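Local coordinates for copper-containing nitrite reductase (Hyphomicrobium denitrificans 1NES1, PDB 6TFO), which probably reduces nitrite to nitric oxide at its copper centres, with cytochrome c as the electron donor, at residues 404-409 with 430-435. Sequence-based numbering, arbitrary orientation.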
loop_
_atom_site.group_PDB
_atom_site.type_symbol
_atom_site.label_atom_id
_atom_site.label_comp_id
_atom_site.label_asym_id
_atom_site.label_seq_id
_atom_site.Cartn_x
_atom_site.Cartn_y
_atom_site.Cartn_z
ATOM N N VAL C 404 -29.504 -34.788 24.464
ATOM C CA VAL C 404 -30.113 -35.586 23.373
ATOM C C VAL C 404 -29.897 -37.054 23.737
ATOM O O VAL C 404 -28.861 -37.361 24.351
ATOM C CB VAL C 404 -29.520 -35.246 21.994
ATOM C CG1 VAL C 404 -29.760 -33.791 21.623
ATOM C CG2 VAL C 404 -28.044 -35.595 21.912
ATOM N N ASP C 405 -30.854 -37.911 23.395
ATOM C CA ASP C 405 -30.658 -39.380 23.437
ATOM C C ASP C 405 -31.208 -39.983 22.145
ATOM O O ASP C 405 -32.029 -39.342 21.469
ATOM C CB ASP C 405 -31.228 -39.988 24.722
ATOM C CG ASP C 405 -32.702 -39.720 24.985
ATOM O OD1 ASP C 405 -33.552 -40.196 24.167
ATOM O OD2 ASP C 405 -32.989 -39.053 26.018
ATOM N N PHE C 406 -30.721 -41.162 21.811
ATOM C CA PHE C 406 -31.173 -41.955 20.650
ATOM C C PHE C 406 -30.757 -43.402 20.906
ATOM O O PHE C 406 -29.854 -43.645 21.750
ATOM C CB PHE C 406 -30.597 -41.366 19.365
ATOM C CG PHE C 406 -29.106 -41.144 19.420
ATOM C CD1 PHE C 406 -28.586 -39.966 19.928
ATOM C CD2 PHE C 406 -28.230 -42.128 18.990
ATOM C CE1 PHE C 406 -27.220 -39.772 19.998
ATOM C CE2 PHE C 406 -26.862 -41.941 19.078
ATOM C CZ PHE C 406 -26.362 -40.760 19.577
ATOM N N LYS C 407 -31.431 -44.339 20.240
ATOM C CA LYS C 407 -31.072 -45.777 20.278
ATOM C C LYS C 407 -30.214 -46.050 19.059
ATOM O O LYS C 407 -30.600 -45.637 17.945
ATOM C CB LYS C 407 -32.277 -46.728 20.289
ATOM C CG LYS C 407 -31.963 -48.116 20.836
ATOM C CD LYS C 407 -32.946 -49.192 20.484
ATOM C CE LYS C 407 -32.745 -50.438 21.319
ATOM N NZ LYS C 407 -33.976 -51.260 21.391
ATOM N N LEU C 408 -29.086 -46.706 19.297
ATOM C CA LEU C 408 -28.222 -47.223 18.223
ATOM C C LEU C 408 -28.893 -48.478 17.687
ATOM O O LEU C 408 -28.659 -49.561 18.232
ATOM C CB LEU C 408 -26.831 -47.476 18.799
ATOM C CG LEU C 408 -26.091 -46.205 19.203
ATOM C CD1 LEU C 408 -24.773 -46.549 19.879
ATOM C CD2 LEU C 408 -25.883 -45.313 17.985
ATOM N N ASP C 409 -29.739 -48.300 16.683
ATOM C CA ASP C 409 -30.478 -49.409 16.034
ATOM C C ASP C 409 -29.448 -50.282 15.311
ATOM O O ASP C 409 -29.655 -51.497 15.248
ATOM C CB ASP C 409 -31.564 -48.904 15.073
ATOM C CG ASP C 409 -32.290 -47.658 15.559
ATOM O OD1 ASP C 409 -31.767 -46.537 15.342
ATOM O OD2 ASP C 409 -33.351 -47.818 16.173
ATOM N N GLY C 430 -16.533 -34.780 15.319
ATOM C CA GLY C 430 -16.316 -35.876 16.284
ATOM C C GLY C 430 -16.876 -37.178 15.741
ATOM O O GLY C 430 -17.805 -37.146 14.883
ATOM N N PHE C 431 -16.335 -38.290 16.226
ATOM C CA PHE C 431 -16.775 -39.658 15.855
ATOM C C PHE C 431 -17.397 -40.378 17.062
ATOM O O PHE C 431 -16.856 -40.334 18.201
ATOM C CB PHE C 431 -15.600 -40.421 15.266
ATOM C CG PHE C 431 -15.090 -39.870 13.966
ATOM C CD1 PHE C 431 -15.940 -39.197 13.099
ATOM C CD2 PHE C 431 -13.767 -40.060 13.591
ATOM C CE1 PHE C 431 -15.473 -38.708 11.889
ATOM C CE2 PHE C 431 -13.304 -39.578 12.378
ATOM C CZ PHE C 431 -14.153 -38.905 11.528
ATOM N N LEU C 432 -18.552 -40.988 16.808
ATOM C CA LEU C 432 -19.176 -42.037 17.654
ATOM C C LEU C 432 -19.039 -43.354 16.891
ATOM O O LEU C 432 -19.769 -43.531 15.867
ATOM C CB LEU C 432 -20.642 -41.682 17.911
ATOM C CG LEU C 432 -21.496 -42.772 18.556
ATOM C CD1 LEU C 432 -20.857 -43.304 19.832
ATOM C CD2 LEU C 432 -22.877 -42.230 18.853
ATOM N N ASN C 433 -18.107 -44.199 17.348
ATOM C CA ASN C 433 -17.740 -45.476 16.694
ATOM C C ASN C 433 -18.604 -46.591 17.296
ATOM O O ASN C 433 -18.630 -46.721 18.544
ATOM C CB ASN C 433 -16.241 -45.732 16.822
ATOM C CG ASN C 433 -15.419 -44.638 16.171
ATOM O OD1 ASN C 433 -15.632 -44.306 15.011
ATOM N ND2 ASN C 433 -14.480 -44.066 16.905
ATOM N N VAL C 434 -19.315 -47.326 16.437
ATOM C CA VAL C 434 -20.293 -48.385 16.810
ATOM C C VAL C 434 -20.121 -49.548 15.821
ATOM O O VAL C 434 -20.648 -49.438 14.691
ATOM C CB VAL C 434 -21.731 -47.835 16.773
ATOM C CG1 VAL C 434 -22.740 -48.844 17.307
ATOM C CG2 VAL C 434 -21.867 -46.520 17.522
ATOM N N ASP C 435 -19.411 -50.622 16.197
ATOM C CA ASP C 435 -19.169 -51.757 15.256
ATOM C C ASP C 435 -20.471 -52.567 15.096
ATOM O O ASP C 435 -21.287 -52.697 16.057
ATOM C CB ASP C 435 -17.925 -52.586 15.591
ATOM C CG ASP C 435 -18.020 -53.358 16.887
ATOM O OD1 ASP C 435 -18.681 -52.856 17.815
ATOM O OD2 ASP C 435 -17.434 -54.450 16.952
#
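Leu408 and Val434 meet through methyl groups, and following Leu408 outward shows how the contact is built. Its CB and CG carry the chain across without close contact of their own with Val434. The fork then does the touching. CD1 sits against both branches of Val434, 3.7 Å from CG2 and 4.0 Å from CG1, while CD2 turns back to the edge of the Phe406 ring, in its plane, 3.7 Å from Phe406 CE2. This same CD2 lies more loosely, 4.4 Å, from Leu432 CD2. With CG anti to the carbonyl carbon (chi1 -68°), the fork is set beside the ring. Its backbone is at the centre of an inverse gamma turn just past strand 400-407.

Leu432 approaches Phe406 from the opposite direction. Having CG anti to the backbone N (chi1 170°), it sets CD2 at the ring edge, near its plane, 3.9 Å from Phe406 CZ; the flat ring covers much of its own side of the gap and this methyl meets it. Long leucines and a large ring suit facing sheets, whereas the shorter, branched Val434 suits a strand and offers two methyls to one neighbour. Tyr414 also touches both Leu408 and Val434, and Val352 lies against Phe406 and Leu408. All four touching residues are buried, and everything that joins the segments is apolar. Strands 400-407 and 430-434 belong to different sheets, and this apolar meeting of side chains is part of the interior of a cupredoxin-type beta sandwich, away from the copper sites.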